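Local coordinates for NTF2 fold protein loop-helix-loop design NT-9 (Synthetic construct, PDB 6W90) that is a de novo designed NTF2-fold protein with a sampled loop-helix-loop geometry, has no known natural function, and holds a phospholipid in its pocket, at residues Y16-L19 with L20-P24; V123-N126 with L127-T131. All blocks are in the same frame, centred on the assembly; numbering follows the deposited sequence.

Contact 1: residues Y16-L19 with L20-P24; sequences YIRL and LYTDP
R18 O is gripped twice by T22, by the backbone N at 2.9 Å and by OG1 at 3.0 Å. This is the C-terminal turn of helix 6-22, the first helix of the NTF2 fold, where it breaks and hands over to helix 24-35. The two bonds differ in direction. T22 N comes nearly along the C=O axis, whereas OG1 sits above the carbonyl plane, 44° out of it, and so not on a lone pair. The torsion of T22 (chi1 67°) places OG1 back toward the helix, over the R18 carbonyl. The hydroxyl thus bonds to its own helix. R18 and T22 also touch through carbon, CG of R18 lying 4.0 Å from CG2 of T22. The R18 chain bends at chi3, and T22 OG1 lies over one face of its guanidinium. The charge itself is paired with E15 in a salt bridge through NE.

The i, i+4 pair one residue earlier, I17 and Y21, runs out together from neighbouring turns. CG2 of I17 meets the edge of the Y21 ring in its plane, 4.0 Å from CE2. Both side chains pack on V71 of strand 70-79, and Y21 OH bonds to A65 O. On the pocket side, I17 and L20 touch the bound phospholipid, and L20 also packs on F27 of helix 24-35.

Helical geometry is lost at D23. This residue also serves as N-cap of the next helix, with OD1 bonded to Q26 N. The last backbone bond of the turn runs from D23 N to L19 O, 2.8 Å long with an N-H...O angle of 157°.

Contact 2: residues V123-N126 with L127-T131; sequences VVQN and LWNNT
This is a local contact within one helix, made by side chains and backbone about one turn apart in the last turns of helix 121-129, at the C terminus of the chain. Three regular backbone bonds carry it: L127 N to V123 O, W128 N to V124 O and N129 N to Q125 O. The N126 carbonyl also takes a side-chain donor. N130 ND2 gives a hydrogen bond to N126 O at 2.9 Å. The bond is bent, 144° at the hydrogen, and the acceptor is tilted somewhat from the N130 amide plane. With CG anti to the carbonyl carbon (chi1 -69°), the N130 amide turns back toward the preceding turn.

Q125 and N129 run alongside each other. Their amide planes are 23° apart, and CG of Q125 is 3.7 Å from ND2 of N129. A water bridges N126 and N129. It donates to N126 OD1 at 2.7 Å and accepts from N129 ND2 at 3.2 Å.

V124 and L127 form the buried, apolar side. L127 packs on F49, F57, A60 and W64, so it ties the helix to strand 47-49 and helix 54-64. V124 lies on Y47 and comes close to the bound phospholipid. W128 is more exposed. It packs edge-to-face with F49, and its NE1 bonds to T48 O.

L127 O has two donors. T131 OG1 lies 2.9 Å from L127 O, and N130 N lies 3.1 Å from L127 O, on the opposite face of the carbonyl plane. The T131 hydroxyl also bonds with N53 ND2. The arrangement is that of an amphipathic C-terminal helix packed on an NTF2-like fold, with backbone and side-chain donors meeting carbonyls in its last turn and the tail that follows.

Overall arrangement
From the N terminus, the chain enters helix 6-22, and contact 1 forms at its end, where the chain turns into helix 24-35. The strands and helix 54-64 follow. Contact 2 comes last, in helix 121-129 and the C-terminal tail. Each contact lies within one continuous segment, so neither closes a long loop. They are in series and do not nest or cross. The centres of contact 1 and contact 2 are about 23 Å apart, and the nearest atoms of contact 1 and contact 2 are about 13 Å apart. Contact 1 joins the first two helices and strand 70-79. Contact 2 joins the final helix to strand 47-49 and helix 54-64. Strands 70-79 and 47-49 are the two outermost of the sheet. The phospholipid lies near both contacts.

Contact 1: residues Y16-L19 with L20-P24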
ATOM      1  N   TYR A  16       0.117   0.719 -10.033  1.00 19.03           N
ATOM      2  CA  TYR A  16       1.177   0.865  -9.051  1.00 19.26           C
ATOM      3  C   TYR A  16       1.843  -0.467  -8.774  1.00 19.58           C
ATOM      4  O   TYR A  16       3.065  -0.529  -8.591  1.00 19.90           O
ATOM      5  CB  TYR A  16       0.625   1.516  -7.770  1.00 19.61           C
ATOM      6  CG  TYR A  16       0.609   3.015  -7.917  1.00 21.23           C
ATOM      7  CD1 TYR A  16       1.720   3.782  -7.613  1.00 19.86           C
ATOM      8  CD2 TYR A  16      -0.498   3.666  -8.412  1.00 21.58           C
ATOM      9  CE1 TYR A  16       1.723   5.157  -7.797  1.00 20.23           C
ATOM     10  CE2 TYR A  16      -0.498   5.047  -8.588  1.00 24.08           C
ATOM     11  CZ  TYR A  16       0.617   5.773  -8.284  1.00 24.86           C
ATOM     12  OH  TYR A  16       0.607   7.136  -8.492  1.00 26.32           O
ATOM     13  N   ILE A  17       1.067  -1.546  -8.742  1.00 20.25           N
ATOM     14  CA  ILE A  17       1.701  -2.855  -8.617  1.00 20.47           C
ATOM     15  C   ILE A  17       2.631  -3.105  -9.791  1.00 20.10           C
ATOM     16  O   ILE A  17       3.749  -3.611  -9.622  1.00 19.99           O
ATOM     17  CB  ILE A  17       0.655  -3.972  -8.497  1.00 20.18           C
ATOM     18  CG1 ILE A  17      -0.127  -3.796  -7.212  1.00 22.62           C
ATOM     19  CG2 ILE A  17       1.385  -5.316  -8.618  1.00 20.63           C
ATOM     20  CD1 ILE A  17      -1.341  -4.674  -7.213  1.00 25.45           C
ATOM     21  N   ARG A  18       2.193  -2.754 -10.997  1.00 20.00           N
ATOM     22  CA  ARG A  18       3.030  -2.987 -12.165  1.00 20.23           C
ATOM     23  C   ARG A  18       4.323  -2.205 -12.069  1.00 21.98           C
ATOM     24  O   ARG A  18       5.395  -2.717 -12.392  1.00 22.02           O
ATOM     25  CB  ARG A  18       2.300  -2.600 -13.436  1.00 20.75           C
ATOM     26  CG  ARG A  18       3.118  -2.954 -14.686  1.00 25.18           C
ATOM     27  CD  ARG A  18       2.310  -2.633 -15.987  1.00 30.74           C
ATOM     28  NE  ARG A  18       2.466  -1.213 -16.257  1.00 30.70           N
ATOM     29  CZ  ARG A  18       3.510  -0.694 -16.896  1.00 31.44           C
ATOM     30  NH1 ARG A  18       4.448  -1.493 -17.407  1.00 30.44           N
ATOM     31  NH2 ARG A  18       3.616   0.621 -17.033  1.00 38.40           N
ATOM     32  N   LEU A  19       4.249  -0.957 -11.627  1.00 20.82           N
ATOM     33  CA  LEU A  19       5.457  -0.152 -11.502  1.00 22.64           C
ATOM     34  C   LEU A  19       6.417  -0.756 -10.497  1.00 21.30           C
ATOM     35  O   LEU A  19       7.642  -0.704 -10.661  1.00 24.00           O
ATOM     36  CB  LEU A  19       5.109   1.261 -11.059  1.00 23.54           C
ATOM     37  CG  LEU A  19       4.449   2.065 -12.159  1.00 25.73           C
ATOM     38  CD1 LEU A  19       4.053   3.436 -11.572  1.00 26.00           C
ATOM     39  CD2 LEU A  19       5.299   2.263 -13.392  1.00 29.81           C
ATOM     40  N   LEU A  20       5.873  -1.270  -9.412  1.00 21.42           N
ATOM     41  CA  LEU A  20       6.698  -1.881  -8.390  1.00 23.57           C
ATOM     42  C   LEU A  20       7.560  -2.983  -8.982  1.00 23.18           C
ATOM     43  O   LEU A  20       8.737  -3.114  -8.620  1.00 28.88           O
ATOM     44  CB  LEU A  20       5.786  -2.392  -7.284  1.00 24.75           C
ATOM     45  CG  LEU A  20       6.452  -2.961  -6.039  1.00 29.67           C
ATOM     46  CD1 LEU A  20       7.219  -1.908  -5.334  1.00 34.77           C
ATOM     47  CD2 LEU A  20       5.349  -3.555  -5.169  1.00 32.08           C
ATOM     48  N   TYR A  21       7.027  -3.736  -9.944  1.00 22.66           N
ATOM     49  CA  TYR A  21       7.763  -4.850 -10.538  1.00 25.66           C
ATOM     50  C   TYR A  21       8.610  -4.433 -11.719  1.00 32.58           C
ATOM     51  O   TYR A  21       9.649  -5.050 -11.981  1.00 36.43           O
ATOM     52  CB  TYR A  21       6.770  -5.965 -10.951  1.00 26.85           C
ATOM     53  CG  TYR A  21       6.381  -6.727  -9.732  1.00 23.07           C
ATOM     54  CD1 TYR A  21       7.292  -7.609  -9.138  1.00 22.61           C
ATOM     55  CD2 TYR A  21       5.143  -6.587  -9.158  1.00 22.17           C
ATOM     56  CE1 TYR A  21       6.954  -8.277  -8.012  1.00 23.28           C
ATOM     57  CE2 TYR A  21       4.827  -7.229  -8.021  1.00 22.53           C
ATOM     58  CZ  TYR A  21       5.736  -8.092  -7.461  1.00 24.05           C
ATOM     59  OH  TYR A  21       5.413  -8.760  -6.315  1.00 27.58           O
ATOM     60  N   THR A  22       8.231  -3.377 -12.413  1.00 28.01           N
ATOM     61  CA  THR A  22       8.903  -3.062 -13.660  1.00 28.37           C
ATOM     62  C   THR A  22       9.826  -1.864 -13.585  1.00 30.14           C
ATOM     63  O   THR A  22      10.798  -1.811 -14.323  1.00 33.16           O
ATOM     64  CB  THR A  22       7.900  -2.773 -14.785  1.00 35.45           C
ATOM     65  OG1 THR A  22       7.215  -1.553 -14.471  1.00 40.78           O
ATOM     66  CG2 THR A  22       6.955  -3.900 -14.965  1.00 32.33           C
ATOM     67  N   ASP A  23       9.512  -0.869 -12.767  1.00 27.97           N
ATOM     68  CA  ASP A  23      10.300   0.362 -12.702  1.00 31.17           C
ATOM     69  C   ASP A  23      10.189   0.879 -11.279  1.00 34.66           C
ATOM     70  O   ASP A  23       9.471   1.836 -11.006  1.00 29.70           O
ATOM     71  CB  ASP A  23       9.784   1.379 -13.717  1.00 31.53           C
ATOM     72  CG  ASP A  23      10.676   2.598 -13.858  1.00 39.93           C
ATOM     73  OD1 ASP A  23      11.512   2.850 -12.960  1.00 38.28           O
ATOM     74  OD2 ASP A  23      10.520   3.297 -14.885  1.00 45.09           O
ATOM     75  N   PRO A  24      10.854   0.222 -10.336  1.00 36.04           N
ATOM     76  CA  PRO A  24      10.653   0.574  -8.920  1.00 36.87           C
ATOM     77  C   PRO A  24      11.044   1.993  -8.573  1.00 38.44           C
ATOM     78  O   PRO A  24      10.510   2.556  -7.608  1.00 36.58           O
ATOM     79  CB  PRO A  24      11.521  -0.458  -8.183  1.00 38.32           C
ATOM     80  CG  PRO A  24      12.352  -1.144  -9.274  1.00 36.03           C
ATOM     81  CD  PRO A  24      11.527  -1.074 -10.498  1.00 40.24           C
TER

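Contact 2: residues V123-N126 with L127-T131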
ATOM      1  N   VAL A 123       7.972  -7.252  13.033  1.00 24.38           N
ATOM      2  CA  VAL A 123       8.340  -6.792  11.705  1.00 23.21           C
ATOM      3  C   VAL A 123       7.993  -5.321  11.539  1.00 21.66           C
ATOM      4  O   VAL A 123       8.790  -4.529  11.023  1.00 21.18           O
ATOM      5  CB  VAL A 123       7.627  -7.645  10.647  1.00 27.59           C
ATOM      6  CG1 VAL A 123       7.861  -7.068   9.300  1.00 28.87           C
ATOM      7  CG2 VAL A 123       8.139  -9.052  10.694  1.00 32.75           C
ATOM      8  N   VAL A 124       6.785  -4.947  11.947  1.00 20.41           N
ATOM      9  CA  VAL A 124       6.369  -3.566  11.776  1.00 17.80           C
ATOM     10  C   VAL A 124       7.152  -2.664  12.716  1.00 19.84           C
ATOM     11  O   VAL A 124       7.521  -1.551  12.331  1.00 20.14           O
ATOM     12  CB  VAL A 124       4.858  -3.431  12.004  1.00 19.13           C
ATOM     13  CG1 VAL A 124       4.434  -2.005  11.778  1.00 21.92           C
ATOM     14  CG2 VAL A 124       4.079  -4.312  11.015  1.00 20.25           C
ATOM     15  N   GLN A 125       7.375  -3.098  13.962  1.00 18.72           N
ATOM     16  CA  GLN A 125       8.205  -2.305  14.863  1.00 19.81           C
ATOM     17  C   GLN A 125       9.597  -2.083  14.286  1.00 21.60           C
ATOM     18  O   GLN A 125      10.112  -0.964  14.332  1.00 21.39           O
ATOM     19  CB  GLN A 125       8.298  -2.975  16.231  1.00 25.56           C
ATOM     20  CG  GLN A 125       9.073  -2.130  17.217  1.00 28.81           C
ATOM     21  CD  GLN A 125       8.815  -2.495  18.624  1.00 37.95           C
ATOM     22  OE1 GLN A 125       8.740  -1.626  19.494  1.00 47.77           O
ATOM     23  NE2 GLN A 125       8.735  -3.783  18.892  1.00 31.22           N
ATOM     24  N   ASN A 126      10.224  -3.115  13.720  1.00 23.21           N
ATOM     25  CA  ASN A 126      11.529  -2.873  13.118  1.00 22.92           C
ATOM     26  C   ASN A 126      11.450  -1.867  11.969  1.00 22.13           C
ATOM     27  O   ASN A 126      12.329  -1.006  11.826  1.00 23.97           O
ATOM     28  CB  ASN A 126      12.121  -4.180  12.606  1.00 24.64           C
ATOM     29  CG  ASN A 126      12.610  -5.092  13.724  1.00 35.75           C
ATOM     30  OD1 ASN A 126      12.891  -4.656  14.846  1.00 36.36           O
ATOM     31  ND2 ASN A 126      12.714  -6.376  13.407  1.00 41.07           N
ATOM     32  N   LEU A 127      10.411  -1.970  11.123  1.00 22.33           N
ATOM     33  CA  LEU A 127      10.257  -1.008  10.035  1.00 22.32           C
ATOM     34  C   LEU A 127      10.104   0.412  10.561  1.00 21.55           C
ATOM     35  O   LEU A 127      10.653   1.360   9.984  1.00 23.92           O
ATOM     36  CB  LEU A 127       9.038  -1.395   9.206  1.00 23.47           C
ATOM     37  CG  LEU A 127       8.824  -0.710   7.874  1.00 29.62           C
ATOM     38  CD1 LEU A 127       9.928  -1.131   6.940  1.00 33.06           C
ATOM     39  CD2 LEU A 127       7.463  -1.130   7.395  1.00 31.10           C
ATOM     40  N   TRP A 128       9.370   0.573  11.659  1.00 19.38           N
ATOM     41  CA  TRP A 128       9.149   1.895  12.233  1.00 19.54           C
ATOM     42  C   TRP A 128      10.411   2.470  12.825  1.00 24.07           C
ATOM     43  O   TRP A 128      10.621   3.688  12.786  1.00 24.53           O
ATOM     44  CB  TRP A 128       8.053   1.793  13.278  1.00 18.49           C
ATOM     45  CG  TRP A 128       7.543   3.079  13.790  1.00 19.80           C
ATOM     46  CD1 TRP A 128       6.621   3.849  13.179  1.00 22.21           C
ATOM     47  CD2 TRP A 128       7.904   3.753  15.005  1.00 20.34           C
ATOM     48  NE1 TRP A 128       6.353   4.965  13.949  1.00 21.60           N
ATOM     49  CE2 TRP A 128       7.150   4.946  15.055  1.00 22.61           C
ATOM     50  CE3 TRP A 128       8.790   3.476  16.045  1.00 22.83           C
ATOM     51  CZ2 TRP A 128       7.226   5.836  16.113  1.00 24.86           C
ATOM     52  CZ3 TRP A 128       8.879   4.384  17.099  1.00 28.58           C
ATOM     53  CH2 TRP A 128       8.120   5.561  17.110  1.00 26.88           C
ATOM     54  N   ASN A 129      11.250   1.630  13.398  1.00 21.82           N
ATOM     55  CA  ASN A 129      12.547   2.102  13.866  1.00 25.02           C
ATOM     56  C   ASN A 129      13.590   2.204  12.791  1.00 27.50           C
ATOM     57  O   ASN A 129      14.681   2.727  13.062  1.00 34.92           O
ATOM     58  CB  ASN A 129      12.981   1.178  14.966  1.00 28.52           C
ATOM     59  CG  ASN A 129      12.280   1.494  16.224  1.00 30.01           C
ATOM     60  OD1 ASN A 129      12.202   2.667  16.628  1.00 34.55           O
ATOM     61  ND2 ASN A 129      11.719   0.487  16.841  1.00 28.28           N
ATOM     62  N   ASN A 130      13.295   1.824  11.563  1.00 26.25           N
ATOM     63  CA  ASN A 130      14.343   1.872  10.552  1.00 30.30           C
ATOM     64  C   ASN A 130      13.887   2.499   9.238  1.00 35.54           C
ATOM     65  O   ASN A 130      14.520   2.282   8.197  1.00 45.15           O
ATOM     66  CB  ASN A 130      14.907   0.462  10.369  1.00 33.85           C
ATOM     67  CG  ASN A 130      15.709  -0.011  11.598  1.00 42.36           C
ATOM     68  OD1 ASN A 130      16.781   0.512  11.887  1.00 52.90           O
ATOM     69  ND2 ASN A 130      15.179  -0.985  12.321  1.00 39.32           N
ATOM     70  N   THR A 131      12.853   3.330   9.273  1.00 31.90           N
ATOM     71  CA  THR A 131      12.530   4.182   8.131  1.00 33.45           C
ATOM     72  C   THR A 131      12.541   5.664   8.514  1.00 43.82           C
ATOM     73  O   THR A 131      12.401   6.010   9.700  1.00 43.24           O
ATOM     74  CB  THR A 131      11.150   3.836   7.541  1.00 30.86           C
ATOM     75  OG1 THR A 131      10.166   3.825   8.571  1.00 28.51           O
ATOM     76  CG2 THR A 131      11.213   2.487   6.874  1.00 29.63           C
ATOM     77  OXT THR A 131      12.693   6.528   7.633  1.00 47.46           O
TER
HETATM   78  O   HOH W   1      12.852  -2.494  16.505  1.00 36.77           O